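PDB 4OGD: succinate-semialdehyde dehydrogenase, which oxidises succinic semialdehyde to succinate with NADP+ as its cofactor, as a member of the aldehyde dehydrogenase family. Local coordinates for residues 2-10 and 155-163; 68-78 and 295-306. One frame throughout, in Å; residues are numbered along the deposited sequence.

Interaction 1: 2-10 and 155-163; sequences AYQTIYPYT and KHASICPRS
Y3 reaches along the loop that follows K155 and meets it with the edge of its ring: H156 O lies in the ring plane, 3.9 Å from Y3 CE1. With CG beside the backbone N (chi1 -71°), the ring runs out toward K155, whose chain, bent at chi2 and chi4, brings NZ between H156 O and the tyrosine hydroxyl. K155 NZ donates to H156 O at 2.8 Å and only weakly to Y3 OH at 3.1 Å; that hydroxyl also bonds I186 O. Nearer the backbone, P161 lays its pyrrolidine ring against the strand, with P161 CB 4.0 Å from Y3 CB and P161 CG 3.5 Å from Q4 C. Beside the Rossmann-type sheet, a type I turn from A157 to C160 leads from strand 152-155 into helix 161-173, and the N-terminal strand 4-7, paired with 12-16 as a hairpin, lies across that junction. The backbone link Q4 N to S158 O is long and weak; a water also bridges the two segments, accepting from I6 N at 2.8 Å and donating to I159 O at 2.7 Å. T5 turns OG1 to the side of P161 CG and R162 CB, although the hydroxyl's polar partner is D73.

Interaction 2: 68-78 and 295-306; sequences EIMTKDMGKLF and PMDPETTLAPLS
M74 O, the carbonyl oxygen of the last residue of helix 63-74, is approached by two groups: a water that donates to it at 2.7 Å and also to P304 O, and the CA-H of S306, with S306 CA 3.3 Å from M74 O. The next carbonyl fares differently. G75 O is buried without a polar partner, facing A303 CB at 3.2 Å and the rings of P295 and P304. G75 leaves the helix with positive phi (94°), which suits glycine. This short link to helix 78-103 rests on the long connection between helices 276-288 and 308-323, where, as in other aldehyde dehydrogenases, the cofactor-binding and catalytic domains probably abut. Across the join, F78 N donates almost straight to P295 O (2.9 Å, 177°) from above the carbonyl plane. L77 pushes its branched end into the loop, CD2 lying 3.7 Å from T300 CG2. M296, bent at chi2 and chi3, curls toward the helix: its sulfur makes an oblique Met-aromatic contact, SD 4.7 Å from the F78 ring centroid, while M296 CE sits 3.7 Å from E68 CD. E68 OE2 is itself salt-bridged, on its anti side, to K72 NZ at 2.7 Å.

How the interactions relate
Interactions 1 and 2 show how one helix end can serve two neighbourhoods. D73, near the end of helix 63-74 in interaction 2, probably bonds T5 through OD1 and S163 through OD2, thereby tying both segments of interaction 1 to the same carboxylate. Y7 of strand 4-7 adds a second bridge, forming a cation-pi pair with K72 and touching P295 and M296. Each contact has one bridging water, but they differ in depth and chemistry. Interaction 1 is partly buried, its direct bonds weak and set around a tyrosine and a proline; interaction 2 is more deeply buried, largely apolar, and covers more surface around a straight backbone bond.

Interaction 1: 2-10 and 155-163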
loop_
_atom_site.group_PDB
_atom_site.type_symbol
_atom_site.label_atom_id
_atom_site.label_comp_id
_atom_site.label_asym_id
_atom_site.label_seq_id
_atom_site.Cartn_x
_atom_site.Cartn_y
_atom_site.Cartn_z
ATOM N N ALA A 2 22.262 -18.863 -10.955
ATOM C CA ALA A 2 23.230 -18.137 -11.772
ATOM C C ALA A 2 22.534 -17.154 -12.708
ATOM O O ALA A 2 21.414 -17.400 -13.159
ATOM C CB ALA A 2 24.086 -19.115 -12.570
ATOM N N TYR A 3 23.196 -16.036 -12.995
ATOM C CA TYR A 3 22.682 -15.086 -13.974
ATOM C C TYR A 3 23.307 -15.358 -15.343
ATOM O O TYR A 3 24.498 -15.129 -15.551
ATOM C CB TYR A 3 22.952 -13.649 -13.521
ATOM C CG TYR A 3 22.117 -13.200 -12.334
ATOM C CD1 TYR A 3 20.857 -12.637 -12.522
ATOM C CD2 TYR A 3 22.598 -13.307 -11.030
ATOM C CE1 TYR A 3 20.088 -12.210 -11.444
ATOM C CE2 TYR A 3 21.838 -12.891 -9.947
ATOM C CZ TYR A 3 20.582 -12.338 -10.159
ATOM O OH TYR A 3 19.815 -11.913 -9.089
ATOM N N GLN A 4 22.495 -15.859 -16.271
ATOM C CA GLN A 4 22.987 -16.264 -17.582
ATOM C C GLN A 4 22.008 -15.861 -18.665
ATOM O O GLN A 4 20.797 -16.004 -18.489
ATOM C CB GLN A 4 23.117 -17.787 -17.650
ATOM C CG GLN A 4 24.038 -18.400 -16.628
ATOM C CD GLN A 4 25.122 -19.240 -17.276
ATOM O OE1 GLN A 4 26.228 -18.762 -17.521
ATOM N NE2 GLN A 4 24.806 -20.494 -17.564
ATOM N N THR A 5 22.524 -15.375 -19.790
ATOM C CA THR A 5 21.698 -15.275 -20.982
ATOM C C THR A 5 21.794 -16.604 -21.714
ATOM O O THR A 5 22.871 -16.990 -22.162
ATOM C CB THR A 5 22.164 -14.167 -21.933
ATOM O OG1 THR A 5 22.078 -12.894 -21.277
ATOM C CG2 THR A 5 21.302 -14.163 -23.199
ATOM N N ILE A 6 20.677 -17.317 -21.790
ATOM C CA ILE A 6 20.591 -18.528 -22.598
ATOM C C ILE A 6 19.450 -18.363 -23.588
ATOM O O ILE A 6 18.282 -18.314 -23.196
ATOM C CB ILE A 6 20.336 -19.769 -21.730
ATOM C CG1 ILE A 6 21.396 -19.871 -20.636
ATOM C CG2 ILE A 6 20.311 -21.034 -22.589
ATOM C CD1 ILE A 6 21.140 -20.976 -19.638
ATOM N N TYR A 7 19.792 -18.276 -24.872
ATOM C CA TYR A 7 18.817 -17.991 -25.923
ATOM C C TYR A 7 17.764 -19.096 -25.999
ATOM O O TYR A 7 18.100 -20.249 -26.271
ATOM C CB TYR A 7 19.547 -17.878 -27.265
ATOM C CG TYR A 7 18.739 -17.315 -28.414
ATOM C CD1 TYR A 7 17.589 -16.570 -28.196
ATOM C CD2 TYR A 7 19.138 -17.532 -29.729
ATOM C CE1 TYR A 7 16.860 -16.055 -29.254
ATOM C CE2 TYR A 7 18.413 -17.023 -30.796
ATOM C CZ TYR A 7 17.281 -16.284 -30.551
ATOM O OH TYR A 7 16.568 -15.777 -31.604
ATOM N N PRO A 8 16.491 -18.759 -25.746
ATOM C CA PRO A 8 15.453 -19.797 -25.766
ATOM C C PRO A 8 15.217 -20.454 -27.127
ATOM O O PRO A 8 14.534 -21.470 -27.178
ATOM C CB PRO A 8 14.196 -19.033 -25.320
ATOM C CG PRO A 8 14.721 -17.946 -24.463
ATOM C CD PRO A 8 15.984 -17.498 -25.169
ATOM N N TYR A 9 15.738 -19.891 -28.211
ATOM C CA TYR A 9 15.516 -20.497 -29.517
ATOM C C TYR A 9 16.511 -21.620 -29.784
ATOM O O TYR A 9 16.178 -22.595 -30.449
ATOM C CB TYR A 9 15.575 -19.445 -30.624
ATOM C CG TYR A 9 15.416 -20.000 -32.023
ATOM C CD1 TYR A 9 14.349 -20.826 -32.345
ATOM C CD2 TYR A 9 16.321 -19.675 -33.024
ATOM C CE1 TYR A 9 14.193 -21.337 -33.621
ATOM C CE2 TYR A 9 16.174 -20.173 -34.303
ATOM C CZ TYR A 9 15.108 -21.004 -34.595
ATOM O OH TYR A 9 14.950 -21.510 -35.868
ATOM N N THR A 10 17.717 -21.485 -29.241
ATOM C CA THR A 10 18.797 -22.435 -29.503
ATOM C C THR A 10 19.257 -23.158 -28.243
ATOM O O THR A 10 20.020 -24.125 -28.322
ATOM C CB THR A 10 20.018 -21.734 -30.120
ATOM O OG1 THR A 10 20.553 -20.783 -29.184
ATOM C CG2 THR A 10 19.642 -21.030 -31.419
ATOM N N LYS A 155 16.390 -5.830 -8.799
ATOM C CA LYS A 155 16.657 -7.255 -8.867
ATOM C C LYS A 155 15.789 -7.824 -9.982
ATOM O O LYS A 155 14.564 -7.866 -9.866
ATOM C CB LYS A 155 16.353 -7.919 -7.523
ATOM C CG LYS A 155 17.041 -9.264 -7.337
ATOM C CD LYS A 155 16.135 -10.388 -7.748
ATOM C CE LYS A 155 16.892 -11.716 -7.793
ATOM N NZ LYS A 155 16.783 -12.328 -9.150
ATOM N N HIS A 156 16.429 -8.232 -11.073
ATOM C CA HIS A 156 15.720 -8.743 -12.236
ATOM C C HIS A 156 15.752 -10.265 -12.271
ATOM O O HIS A 156 16.440 -10.895 -11.475
ATOM C CB HIS A 156 16.339 -8.165 -13.520
ATOM C CG HIS A 156 15.331 -7.821 -14.574
ATOM N ND1 HIS A 156 14.238 -8.614 -14.849
ATOM C CD2 HIS A 156 15.242 -6.758 -15.408
ATOM C CE1 HIS A 156 13.517 -8.052 -15.804
ATOM N NE2 HIS A 156 14.107 -6.927 -16.166
ATOM N N ALA A 157 14.995 -10.849 -13.197
ATOM C CA ALA A 157 14.943 -12.301 -13.370
ATOM C C ALA A 157 16.312 -12.861 -13.716
ATOM O O ALA A 157 17.096 -12.219 -14.417
ATOM C CB ALA A 157 13.946 -12.667 -14.455
ATOM N N SER A 158 16.584 -14.070 -13.238
ATOM C CA SER A 158 17.868 -14.718 -13.489
ATOM C C SER A 158 18.138 -14.934 -14.973
ATOM O O SER A 158 19.292 -14.989 -15.402
ATOM C CB SER A 158 17.940 -16.058 -12.753
ATOM O OG SER A 158 16.995 -16.974 -13.266
ATOM N N ILE A 159 17.075 -15.058 -15.759
ATOM C CA ILE A 159 17.236 -15.345 -17.183
ATOM C C ILE A 159 17.282 -14.111 -18.084
ATOM O O ILE A 159 17.485 -14.242 -19.294
ATOM C CB ILE A 159 16.161 -16.319 -17.712
ATOM C CG1 ILE A 159 14.762 -15.705 -17.609
ATOM C CG2 ILE A 159 16.253 -17.649 -16.983
ATOM C CD1 ILE A 159 13.749 -16.351 -18.538
ATOM N N CYS A 160 17.113 -12.913 -17.524
ATOM C CA CYS A 160 17.304 -11.722 -18.360
ATOM C C CYS A 160 18.369 -10.753 -17.818
ATOM O O CYS A 160 18.115 -9.562 -17.630
ATOM C CB CYS A 160 15.975 -11.025 -18.695
ATOM S SG CYS A 160 14.995 -10.459 -17.306
ATOM N N PRO A 161 19.583 -11.264 -17.589
ATOM C CA PRO A 161 20.607 -10.402 -16.999
ATOM C C PRO A 161 21.149 -9.352 -17.968
ATOM O O PRO A 161 21.565 -8.299 -17.505
ATOM C CB PRO A 161 21.703 -11.392 -16.599
ATOM C CG PRO A 161 21.557 -12.519 -17.578
ATOM C CD PRO A 161 20.097 -12.613 -17.897
ATOM N N ARG A 162 21.154 -9.616 -19.272
ATOM C CA ARG A 162 21.611 -8.587 -20.208
ATOM C C ARG A 162 20.600 -7.444 -20.298
ATOM O O ARG A 162 20.982 -6.275 -20.364
ATOM C CB ARG A 162 21.899 -9.171 -21.595
ATOM C CG ARG A 162 22.413 -8.146 -22.601
ATOM C CD ARG A 162 23.721 -7.479 -22.193
ATOM N NE ARG A 162 24.090 -6.504 -23.214
ATOM C CZ ARG A 162 24.482 -5.257 -22.975
ATOM N NH1 ARG A 162 24.607 -4.813 -21.732
ATOM N NH2 ARG A 162 24.768 -4.455 -23.994
ATOM N N SER A 163 19.313 -7.781 -20.271
ATOM C CA SER A 163 18.270 -6.756 -20.231
ATOM C C SER A 163 18.484 -5.866 -19.009
ATOM O O SER A 163 18.459 -4.637 -19.108
ATOM C CB SER A 163 16.875 -7.393 -20.192
ATOM O OG SER A 163 16.631 -8.208 -21.339
HETATM O O HOH W 1 18.248 -16.418 -20.769
#

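Interaction 2: 68-78 and 295-306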
loop_
_atom_site.group_PDB
_atom_site.type_symbol
_atom_site.label_atom_id
_atom_site.label_comp_id
_atom_site.label_asym_id
_atom_site.label_seq_id
_atom_site.Cartn_x
_atom_site.Cartn_y
_atom_site.Cartn_z
ATOM N N GLU A 68 16.547 -6.603 -29.588
ATOM C CA GLU A 68 17.271 -7.866 -29.735
ATOM C C GLU A 68 17.793 -8.415 -28.399
ATOM O O GLU A 68 17.834 -9.632 -28.193
ATOM C CB GLU A 68 18.417 -7.740 -30.753
ATOM C CG GLU A 68 19.181 -9.051 -30.923
ATOM C CD GLU A 68 20.146 -9.054 -32.092
ATOM O OE1 GLU A 68 20.220 -8.043 -32.830
ATOM O OE2 GLU A 68 20.833 -10.084 -32.267
ATOM N N ILE A 69 18.202 -7.523 -27.501
ATOM C CA ILE A 69 18.660 -7.935 -26.177
ATOM C C ILE A 69 17.551 -8.714 -25.472
ATOM O O ILE A 69 17.796 -9.758 -24.859
ATOM C CB ILE A 69 19.081 -6.719 -25.334
ATOM C CG1 ILE A 69 20.459 -6.233 -25.789
ATOM C CG2 ILE A 69 19.108 -7.067 -23.848
ATOM C CD1 ILE A 69 20.889 -4.930 -25.151
ATOM N N MET A 70 16.324 -8.228 -25.594
ATOM C CA MET A 70 15.199 -8.913 -24.961
ATOM C C MET A 70 14.893 -10.267 -25.615
ATOM O O MET A 70 14.674 -11.265 -24.924
ATOM C CB MET A 70 13.967 -8.019 -24.945
ATOM C CG MET A 70 14.122 -6.829 -24.037
ATOM S SD MET A 70 12.564 -5.945 -23.852
ATOM C CE MET A 70 12.749 -4.652 -25.074
ATOM N N THR A 71 14.899 -10.302 -26.944
ATOM C CA THR A 71 14.690 -11.556 -27.671
ATOM C C THR A 71 15.753 -12.602 -27.316
ATOM O O THR A 71 15.437 -13.771 -27.055
ATOM C CB THR A 71 14.696 -11.312 -29.188
ATOM O OG1 THR A 71 13.575 -10.493 -29.547
ATOM C CG2 THR A 71 14.634 -12.647 -29.947
ATOM N N LYS A 72 17.017 -12.187 -27.304
ATOM C CA LYS A 72 18.094 -13.113 -26.970
ATOM C C LYS A 72 18.070 -13.591 -25.512
ATOM O O LYS A 72 18.513 -14.701 -25.224
ATOM C CB LYS A 72 19.463 -12.533 -27.367
ATOM C CG LYS A 72 19.627 -12.315 -28.887
ATOM C CD LYS A 72 19.634 -13.638 -29.657
ATOM C CE LYS A 72 19.515 -13.437 -31.174
ATOM N NZ LYS A 72 20.710 -12.760 -31.775
ATOM N N ASP A 73 17.534 -12.775 -24.605
ATOM C CA ASP A 73 17.419 -13.165 -23.192
ATOM C C ASP A 73 16.278 -14.158 -22.969
ATOM O O ASP A 73 16.465 -15.236 -22.384
ATOM C CB ASP A 73 17.145 -11.939 -22.296
ATOM C CG ASP A 73 18.417 -11.313 -21.713
ATOM O OD1 ASP A 73 19.543 -11.817 -21.929
ATOM O OD2 ASP A 73 18.272 -10.296 -21.005
ATOM N N MET A 74 15.088 -13.795 -23.420
ATOM C CA MET A 74 13.910 -14.551 -23.004
ATOM C C MET A 74 13.027 -15.074 -24.130
ATOM O O MET A 74 11.978 -15.665 -23.870
ATOM C CB MET A 74 13.108 -13.765 -21.954
ATOM C CG MET A 74 12.787 -12.324 -22.322
ATOM S SD MET A 74 11.579 -12.177 -23.637
ATOM C CE MET A 74 10.172 -12.999 -22.869
ATOM N N GLY A 75 13.450 -14.862 -25.375
ATOM C CA GLY A 75 12.850 -15.545 -26.511
ATOM C C GLY A 75 11.733 -14.876 -27.284
ATOM O O GLY A 75 11.301 -15.421 -28.302
ATOM N N LYS A 76 11.235 -13.730 -26.820
ATOM C CA LYS A 76 10.052 -13.158 -27.456
ATOM C C LYS A 76 10.337 -12.703 -28.871
ATOM O O LYS A 76 11.479 -12.388 -29.210
ATOM C CB LYS A 76 9.439 -12.012 -26.644
ATOM C CG LYS A 76 10.254 -10.730 -26.580
ATOM C CD LYS A 76 9.420 -9.607 -25.951
ATOM C CE LYS A 76 8.976 -9.938 -24.519
ATOM N NZ LYS A 76 7.931 -8.984 -24.007
ATOM N N LEU A 77 9.291 -12.677 -29.690
ATOM C CA LEU A 77 9.399 -12.191 -31.062
ATOM C C LEU A 77 10.088 -10.828 -31.076
ATOM O O LEU A 77 9.805 -9.968 -30.241
ATOM C CB LEU A 77 8.011 -12.068 -31.683
ATOM C CG LEU A 77 7.176 -13.340 -31.791
ATOM C CD1 LEU A 77 5.862 -13.028 -32.492
ATOM C CD2 LEU A 77 7.940 -14.446 -32.500
ATOM N N PHE A 78 11.033 -10.652 -31.991
ATOM C CA PHE A 78 11.730 -9.380 -32.136
ATOM C C PHE A 78 10.751 -8.224 -32.358
ATOM O O PHE A 78 10.954 -7.127 -31.842
ATOM C CB PHE A 78 12.718 -9.477 -33.304
ATOM C CG PHE A 78 13.469 -8.203 -33.596
ATOM C CD1 PHE A 78 14.502 -7.775 -32.768
ATOM C CD2 PHE A 78 13.170 -7.457 -34.730
ATOM C CE1 PHE A 78 15.217 -6.614 -33.053
ATOM C CE2 PHE A 78 13.883 -6.289 -35.023
ATOM C CZ PHE A 78 14.903 -5.870 -34.182
ATOM N N PRO A 295 12.519 -16.433 -33.398
ATOM C CA PRO A 295 11.845 -15.176 -33.029
ATOM C C PRO A 295 12.445 -13.924 -33.687
ATOM O O PRO A 295 11.797 -12.877 -33.685
ATOM C CB PRO A 295 12.007 -15.119 -31.502
ATOM C CG PRO A 295 13.237 -15.920 -31.226
ATOM C CD PRO A 295 13.205 -17.050 -32.249
ATOM N N MET A 296 13.640 -14.029 -34.261
ATOM C CA MET A 296 14.204 -12.896 -34.995
ATOM C C MET A 296 13.623 -12.771 -36.402
ATOM O O MET A 296 13.726 -11.715 -37.025
ATOM C CB MET A 296 15.734 -12.972 -35.051
ATOM C CG MET A 296 16.432 -12.797 -33.702
ATOM S SD MET A 296 16.208 -11.185 -32.911
ATOM C CE MET A 296 17.185 -10.144 -33.994
ATOM N N ASP A 297 12.999 -13.842 -36.892
ATOM C CA ASP A 297 12.450 -13.884 -38.245
ATOM C C ASP A 297 11.094 -13.191 -38.264
ATOM O O ASP A 297 10.213 -13.546 -37.486
ATOM C CB ASP A 297 12.288 -15.350 -38.666
ATOM C CG ASP A 297 11.971 -15.530 -40.149
ATOM O OD1 ASP A 297 11.259 -14.698 -40.753
ATOM O OD2 ASP A 297 12.439 -16.543 -40.709
ATOM N N PRO A 298 10.911 -12.210 -39.164
ATOM C CA PRO A 298 9.627 -11.498 -39.252
ATOM C C PRO A 298 8.433 -12.397 -39.598
ATOM O O PRO A 298 7.298 -12.017 -39.319
ATOM C CB PRO A 298 9.868 -10.474 -40.370
ATOM C CG PRO A 298 11.028 -11.024 -41.155
ATOM C CD PRO A 298 11.894 -11.688 -40.130
ATOM N N GLU A 299 8.682 -13.565 -40.187
ATOM C CA GLU A 299 7.610 -14.497 -40.533
ATOM C C GLU A 299 7.093 -15.265 -39.311
ATOM O O GLU A 299 6.010 -15.846 -39.349
ATOM C CB GLU A 299 8.085 -15.503 -41.586
ATOM C CG GLU A 299 8.368 -14.925 -42.962
ATOM C CD GLU A 299 8.869 -15.981 -43.951
ATOM O OE1 GLU A 299 8.885 -17.187 -43.607
ATOM O OE2 GLU A 299 9.251 -15.602 -45.080
ATOM N N THR A 300 7.871 -15.269 -38.233
ATOM C CA THR A 300 7.536 -16.064 -37.055
ATOM C C THR A 300 6.455 -15.392 -36.219
ATOM O O THR A 300 6.562 -14.211 -35.883
ATOM C CB THR A 300 8.773 -16.321 -36.197
ATOM O OG1 THR A 300 9.768 -16.993 -36.986
ATOM C CG2 THR A 300 8.422 -17.177 -34.988
ATOM N N THR A 301 5.414 -16.145 -35.889
ATOM C CA THR A 301 4.287 -15.583 -35.146
ATOM C C THR A 301 4.040 -16.330 -33.839
ATOM O O THR A 301 3.053 -16.074 -33.143
ATOM C CB THR A 301 3.005 -15.515 -36.006
ATOM O OG1 THR A 301 2.645 -16.829 -36.458
ATOM C CG2 THR A 301 3.221 -14.614 -37.210
ATOM N N LEU A 302 4.939 -17.249 -33.501
ATOM C CA LEU A 302 4.914 -17.870 -32.175
ATOM C C LEU A 302 6.336 -18.128 -31.683
ATOM O O LEU A 302 7.096 -18.874 -32.308
ATOM C CB LEU A 302 4.099 -19.170 -32.167
ATOM C CG LEU A 302 3.937 -19.773 -30.767
ATOM C CD1 LEU A 302 3.040 -18.895 -29.897
ATOM C CD2 LEU A 302 3.391 -21.183 -30.840
ATOM N N ALA A 303 6.689 -17.504 -30.562
ATOM C CA ALA A 303 8.019 -17.615 -29.974
ATOM C C ALA A 303 8.147 -18.876 -29.123
ATOM O O ALA A 303 7.140 -19.446 -28.698
ATOM C CB ALA A 303 8.313 -16.366 -29.119
ATOM N N PRO A 304 9.390 -19.332 -28.888
ATOM C CA PRO A 304 9.582 -20.380 -27.882
ATOM C C PRO A 304 9.323 -19.778 -26.508
ATOM O O PRO A 304 9.434 -18.555 -26.361
ATOM C CB PRO A 304 11.065 -20.721 -28.018
ATOM C CG PRO A 304 11.695 -19.436 -28.501
ATOM C CD PRO A 304 10.672 -18.817 -29.413
ATOM N N LEU A 305 8.997 -20.605 -25.519
ATOM C CA LEU A 305 8.857 -20.105 -24.154
ATOM C C LEU A 305 10.221 -19.708 -23.594
ATOM O O LEU A 305 11.262 -20.035 -24.174
ATOM C CB LEU A 305 8.163 -21.129 -23.253
ATOM C CG LEU A 305 6.774 -21.608 -23.685
ATOM C CD1 LEU A 305 6.083 -22.351 -22.539
ATOM C CD2 LEU A 305 5.912 -20.462 -24.172
ATOM N N SER A 306 10.223 -19.025 -22.453
ATOM C CA SER A 306 11.428 -18.353 -21.964
ATOM C C SER A 306 12.503 -19.243 -21.340
ATOM O O SER A 306 13.645 -18.802 -21.178
ATOM C CB SER A 306 11.046 -17.260 -20.966
ATOM O OG SER A 306 10.469 -17.840 -19.812
HETATM O O HOH W 2 9.515 -16.267 -24.798
#